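RNA 2'-o-ribose methyltransferase (Thermus thermophilus, PDB 1IPA) probably transfers methyl groups to the 2'-oxygen of RNA riboses, as a member of the knotted TrmH family of SPOUT methyltransferases. Local coordinates at residues A116-V122 against A142-A148; P189-P195 against A228-R234. One frame throughout, in Å; residues are numbered along the deposited sequence.

Contact 1 (A116-V122 against A142-A148); sequences ALILVAV and AEAVLVA
Leu119 lies in parallel register with Val145 and is gripped by backbone bonds at both of its polar atoms: its N donates to Ala144 O at 3.0 Å, and its O accepts from Leu146 N at 2.7 Å. The ladder runs on with Ala121 N to Leu146 O and Ala148 N to Ala121 O, while Glu143 N reaches Leu117 O at the entry to the pairing. CA-H...O contacts, such as Val120 CA to Leu146 O at 3.2 Å, fill in between these bonds.

Apolar contacts are divided between the two faces. On one, Ile118 CG2 meets Leu146 CG at 3.9 Å, the two side chains crossing at a slant; chi1 of -68° sets CG1 beside the backbone N and leaves CG2 anti to it, the branch that touches. Trp182 of helix 176-185 packs on both residues. On the other face Leu119 CB approaches Val145 CG2 at 4.4 Å, both packed against helix 127-140, which links the two strands as a beta-alpha-beta unit; helix 246-261 also touches Leu119.

The one charged side chain of the two segments, Glu143, stands where the pairing begins. Its extended chain brings the carboxylate alongside Ala116, with OE1 3.5 Å from Ala116 CB; OE1 is hydrogen-bonded to Ser113 OG and OE2 to Tyr110 OH. Strand 117-122 thus bonds both ways, Leu119 and Ala121 to 144-148, Ile118 and Val120 to strand 210-214, and the side chains between the paired strands are wholly aliphatic, consistent with a core element of the Rossmann-like methyltransferase domain.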
loop_
_atom_site.group_PDB
_atom_site.type_symbol
_atom_site.label_atom_id
_atom_site.label_comp_id
_atom_site.label_asym_id
_atom_site.label_seq_id
_atom_site.Cartn_x
_atom_site.Cartn_y
_atom_site.Cartn_z
ATOM N N ALA A 116 16.642 6.871 7.956
ATOM C CA ALA A 116 15.305 7.065 7.404
ATOM C C ALA A 116 15.110 7.491 5.950
ATOM O O ALA A 116 15.472 8.600 5.558
ATOM C CB ALA A 116 14.536 8.013 8.289
ATOM N N LEU A 117 14.515 6.606 5.160
ATOM C CA LEU A 117 14.187 6.912 3.772
ATOM C C LEU A 117 12.659 7.004 3.787
ATOM O O LEU A 117 11.967 6.007 3.957
ATOM C CB LEU A 117 14.649 5.795 2.831
ATOM C CG LEU A 117 14.230 5.960 1.365
ATOM C CD1 LEU A 117 14.757 7.279 0.799
ATOM C CD2 LEU A 117 14.754 4.783 0.561
ATOM N N ILE A 118 12.146 8.213 3.618
ATOM C CA ILE A 118 10.717 8.456 3.669
ATOM C C ILE A 118 10.104 8.934 2.360
ATOM O O ILE A 118 10.634 9.825 1.696
ATOM C CB ILE A 118 10.410 9.491 4.782
ATOM C CG1 ILE A 118 10.698 8.866 6.151
ATOM C CG2 ILE A 118 8.974 9.959 4.699
ATOM C CD1 ILE A 118 10.853 9.871 7.264
ATOM N N LEU A 119 8.973 8.336 1.997
ATOM C CA LEU A 119 8.278 8.729 0.781
ATOM C C LEU A 119 7.026 9.498 1.156
ATOM O O LEU A 119 6.204 9.005 1.912
ATOM C CB LEU A 119 7.878 7.503 -0.046
ATOM C CG LEU A 119 6.996 7.795 -1.267
ATOM C CD1 LEU A 119 7.770 8.670 -2.230
ATOM C CD2 LEU A 119 6.581 6.494 -1.947
ATOM N N VAL A 120 6.890 10.711 0.644
ATOM C CA VAL A 120 5.705 11.506 0.921
ATOM C C VAL A 120 4.877 11.546 -0.359
ATOM O O VAL A 120 5.309 12.098 -1.371
ATOM C CB VAL A 120 6.073 12.949 1.344
ATOM C CG1 VAL A 120 4.813 13.742 1.651
ATOM C CG2 VAL A 120 6.971 12.920 2.570
ATOM N N ALA A 121 3.695 10.940 -0.322
ATOM C CA ALA A 121 2.827 10.924 -1.487
ATOM C C ALA A 121 1.723 11.959 -1.316
ATOM O O ALA A 121 0.994 11.954 -0.325
ATOM C CB ALA A 121 2.237 9.536 -1.680
ATOM N N VAL A 122 1.611 12.848 -2.295
ATOM C CA VAL A 122 0.621 13.923 -2.273
ATOM C C VAL A 122 -0.439 13.744 -3.358
ATOM O O VAL A 122 -0.111 13.480 -4.517
ATOM C CB VAL A 122 1.306 15.297 -2.494
ATOM C CG1 VAL A 122 0.269 16.409 -2.474
ATOM C CG2 VAL A 122 2.386 15.523 -1.434
ATOM N N ALA A 142 12.074 1.815 1.912
ATOM C CA ALA A 142 11.639 2.999 2.627
ATOM C C ALA A 142 11.267 2.627 4.058
ATOM O O ALA A 142 10.808 1.515 4.328
ATOM C CB ALA A 142 10.453 3.612 1.932
ATOM N N GLU A 143 11.469 3.567 4.970
ATOM C CA GLU A 143 11.140 3.354 6.370
ATOM C C GLU A 143 9.669 3.691 6.613
ATOM O O GLU A 143 9.032 3.157 7.519
ATOM C CB GLU A 143 12.025 4.238 7.250
ATOM C CG GLU A 143 11.958 3.908 8.725
ATOM C CD GLU A 143 12.862 4.788 9.551
ATOM O OE1 GLU A 143 14.093 4.681 9.402
ATOM O OE2 GLU A 143 12.346 5.597 10.345
ATOM N N ALA A 144 9.123 4.575 5.793
ATOM C CA ALA A 144 7.733 4.952 5.956
ATOM C C ALA A 144 7.200 5.676 4.745
ATOM O O ALA A 144 7.955 6.258 3.968
ATOM C CB ALA A 144 7.577 5.845 7.189
ATOM N N VAL A 145 5.884 5.635 4.594
ATOM C CA VAL A 145 5.222 6.331 3.503
ATOM C C VAL A 145 4.236 7.270 4.148
ATOM O O VAL A 145 3.313 6.837 4.835
ATOM C CB VAL A 145 4.446 5.383 2.578
ATOM C CG1 VAL A 145 3.668 6.194 1.549
ATOM C CG2 VAL A 145 5.404 4.440 1.884
ATOM N N LEU A 146 4.439 8.562 3.956
ATOM C CA LEU A 146 3.528 9.517 4.535
ATOM C C LEU A 146 2.609 9.973 3.427
ATOM O O LEU A 146 3.052 10.563 2.440
ATOM C CB LEU A 146 4.291 10.704 5.131
ATOM C CG LEU A 146 5.390 10.314 6.116
ATOM C CD1 LEU A 146 6.003 11.569 6.713
ATOM C CD2 LEU A 146 4.810 9.418 7.208
ATOM N N VAL A 147 1.327 9.670 3.590
ATOM C CA VAL A 147 0.325 10.044 2.614
ATOM C C VAL A 147 -0.402 11.314 3.047
ATOM O O VAL A 147 -1.036 11.355 4.109
ATOM C CB VAL A 147 -0.706 8.919 2.430
ATOM C CG1 VAL A 147 -1.754 9.342 1.406
ATOM C CG2 VAL A 147 -0.000 7.635 1.989
ATOM N N ALA A 148 -0.299 12.350 2.224
ATOM C CA ALA A 148 -0.962 13.607 2.515
ATOM C C ALA A 148 -2.348 13.556 1.898
ATOM O O ALA A 148 -2.535 14.016 0.779
ATOM C CB ALA A 148 -0.171 14.774 1.930
#

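Contact 2 (P189-P195 against A228-R234); sequences PLVATTP and AAQTQVR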
loop_
_atom_site.group_PDB
_atom_site.type_symbol
_atom_site.label_atom_id
_atom_site.label_comp_id
_atom_site.label_asym_id
_atom_site.label_seq_id
_atom_site.Cartn_x
_atom_site.Cartn_y
_atom_site.Cartn_z
ATOM N N PRO A 189 15.347 16.840 5.924
ATOM C CA PRO A 189 15.521 17.409 4.581
ATOM C C PRO A 189 14.462 16.869 3.619
ATOM O O PRO A 189 14.105 15.691 3.658
ATOM C CB PRO A 189 16.954 17.002 4.205
ATOM C CG PRO A 189 17.236 15.817 5.079
ATOM C CD PRO A 189 16.579 16.182 6.387
ATOM N N LEU A 190 13.950 17.747 2.769
ATOM C CA LEU A 190 12.915 17.379 1.826
ATOM C C LEU A 190 13.315 17.651 0.379
ATOM O O LEU A 190 13.803 18.730 0.059
ATOM C CB LEU A 190 11.636 18.142 2.166
ATOM C CG LEU A 190 10.465 18.106 1.171
ATOM C CD1 LEU A 190 9.879 16.701 1.065
ATOM C CD2 LEU A 190 9.394 19.100 1.630
ATOM N N VAL A 191 13.109 16.657 -0.478
ATOM C CA VAL A 191 13.402 16.753 -1.910
ATOM C C VAL A 191 12.053 16.649 -2.625
ATOM O O VAL A 191 11.354 15.639 -2.510
ATOM C CB VAL A 191 14.314 15.584 -2.380
ATOM C CG1 VAL A 191 14.491 15.618 -3.904
ATOM C CG2 VAL A 191 15.662 15.660 -1.683
ATOM N N ALA A 192 11.669 17.695 -3.342
ATOM C CA ALA A 192 10.392 17.682 -4.044
ATOM C C ALA A 192 10.573 17.375 -5.527
ATOM O O ALA A 192 11.489 17.884 -6.167
ATOM C CB ALA A 192 9.682 19.021 -3.871
ATOM N N THR A 193 9.693 16.536 -6.058
ATOM C CA THR A 193 9.734 16.145 -7.460
ATOM C C THR A 193 8.787 17.032 -8.274
ATOM O O THR A 193 7.624 17.212 -7.915
ATOM C CB THR A 193 9.310 14.658 -7.628
ATOM O OG1 THR A 193 10.118 13.828 -6.782
ATOM C CG2 THR A 193 9.486 14.202 -9.071
ATOM N N THR A 194 9.302 17.603 -9.358
ATOM C CA THR A 194 8.514 18.455 -10.243
ATOM C C THR A 194 9.078 18.362 -11.652
ATOM O O THR A 194 10.292 18.243 -11.836
ATOM C CB THR A 194 8.554 19.945 -9.818
ATOM O OG1 THR A 194 9.912 20.352 -9.608
ATOM C CG2 THR A 194 7.776 20.156 -8.548
ATOM N N PRO A 195 8.206 18.416 -12.670
ATOM C CA PRO A 195 8.677 18.338 -14.056
ATOM C C PRO A 195 9.437 19.592 -14.496
ATOM O O PRO A 195 10.184 19.557 -15.465
ATOM C CB PRO A 195 7.387 18.125 -14.841
ATOM C CG PRO A 195 6.380 18.894 -14.022
ATOM C CD PRO A 195 6.735 18.464 -12.619
ATOM N N ALA A 228 9.035 24.561 0.631
ATOM C CA ALA A 228 9.524 23.866 1.815
ATOM C C ALA A 228 10.690 22.924 1.541
ATOM O O ALA A 228 11.417 22.551 2.461
ATOM C CB ALA A 228 8.389 23.098 2.470
ATOM N N ALA A 229 10.881 22.547 0.284
ATOM C CA ALA A 229 11.954 21.618 -0.069
ATOM C C ALA A 229 13.351 22.223 -0.072
ATOM O O ALA A 229 13.535 23.376 -0.441
ATOM C CB ALA A 229 11.671 20.999 -1.434
ATOM N N GLN A 230 14.333 21.429 0.346
ATOM C CA GLN A 230 15.723 21.862 0.350
ATOM C C GLN A 230 16.250 21.713 -1.076
ATOM O O GLN A 230 17.196 22.390 -1.481
ATOM C CB GLN A 230 16.567 20.991 1.288
ATOM C CG GLN A 230 16.518 21.375 2.762
ATOM C CD GLN A 230 15.109 21.404 3.321
ATOM O OE1 GLN A 230 14.575 22.468 3.621
ATOM N NE2 GLN A 230 14.500 20.235 3.460
ATOM N N THR A 231 15.628 20.815 -1.833
ATOM C CA THR A 231 16.031 20.570 -3.208
ATOM C C THR A 231 14.821 20.186 -4.045
ATOM O O THR A 231 13.931 19.484 -3.570
ATOM C CB THR A 231 17.040 19.403 -3.309
ATOM O OG1 THR A 231 18.081 19.571 -2.338
ATOM C CG2 THR A 231 17.657 19.363 -4.699
ATOM N N GLN A 232 14.789 20.653 -5.286
ATOM C CA GLN A 232 13.710 20.326 -6.203
ATOM C C GLN A 232 14.350 19.532 -7.322
ATOM O O GLN A 232 15.417 19.886 -7.822
ATOM C CB GLN A 232 13.048 21.588 -6.733
ATOM C CG GLN A 232 11.991 22.114 -5.787
ATOM C CD GLN A 232 11.554 23.518 -6.125
ATOM O OE1 GLN A 232 11.165 23.811 -7.263
ATOM N NE2 GLN A 232 11.608 24.399 -5.134
ATOM N N VAL A 233 13.688 18.462 -7.729
ATOM C CA VAL A 233 14.268 17.592 -8.722
ATOM C C VAL A 233 13.251 17.029 -9.728
ATOM O O VAL A 233 12.048 17.010 -9.472
ATOM C CB VAL A 233 15.005 16.461 -7.948
ATOM C CG1 VAL A 233 14.321 15.125 -8.165
ATOM C CG2 VAL A 233 16.466 16.450 -8.303
ATOM N N ARG A 234 13.735 16.568 -10.874
ATOM C CA ARG A 234 12.828 16.009 -11.865
ATOM C C ARG A 234 13.285 14.682 -12.442
ATOM O O ARG A 234 14.474 14.347 -12.440
ATOM C CB ARG A 234 12.584 16.997 -13.012
ATOM C CG ARG A 234 13.677 17.038 -14.061
ATOM C CD ARG A 234 13.259 17.883 -15.250
ATOM N NE ARG A 234 14.139 17.634 -16.378
ATOM C CZ ARG A 234 15.395 18.046 -16.436
ATOM N NH1 ARG A 234 15.910 18.741 -15.434
ATOM N NH2 ARG A 234 16.145 17.730 -17.477
#
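Leu190 O receives two backbone donors from the neighbouring segment: Gln230 N at 2.8 Å, lying in the carbonyl plane, and Thr231 N in a weak bond at 3.4 Å. Beyond this fork the parallel ladder is regular, with Ala192 N bound to Thr231 O, Val233 N to Ala192 O at 2.8 Å, and Thr194 N to Val233 O.

The side chain of Leu190 lies along the run-in to strand 231-233: with CG anti to the backbone N (chi1 170°), CG lies 4.1 Å from Ala229 CB and CD2 lies 4.2 Å from Ala228 CB. With the isobutyl group cut back to an alanine here, Ala228 and Ala229 would probably lose their contact with CG and CD2, opening a gap where the turn after helix 223-228 leads into strand 231-233. Ala192 CB adds to the same patch, 3.7 Å from Ala229 CB, with Leu226 of that helix against Ala192. On the other face Val191 CG1 meets Val233 CB at 4.2 Å.

Thr193 and Arg234 find their polar partners outside the two segments: Thr193 OG1 bonds to Ala213 O in strand 210-214, and Arg234 NH1 to Ala197 O. Thr194 OG1, by contrast, is buried without a partner in the model. Cohesion therefore rests on main-chain bonds and small aliphatic contacts, at the outermost strand of the sheet within this chain.

In the fold
Both contacts belong to one six-stranded parallel sheet, ordered 171-174, 144-148, 117-122, 210-214, 190-193, 231-233. Contact 1 joins two strands of its interior, contact 2 the last two at one end; strand 210-214 lies between them and bonds to both 117-122 and 190-193. Their centres are 14 Å apart and their nearest atoms about 5 Å, without touching. Along the chain contact 1 closes before contact 2 opens. Helix 176-185 borders both, through Trp182 at contact 1 and Leu180 at contact 2. Both pairings thus help build the Rossmann-like SpoU methyltransferase sheet of this enzyme, whose active-site architecture is a deep trefoil knot.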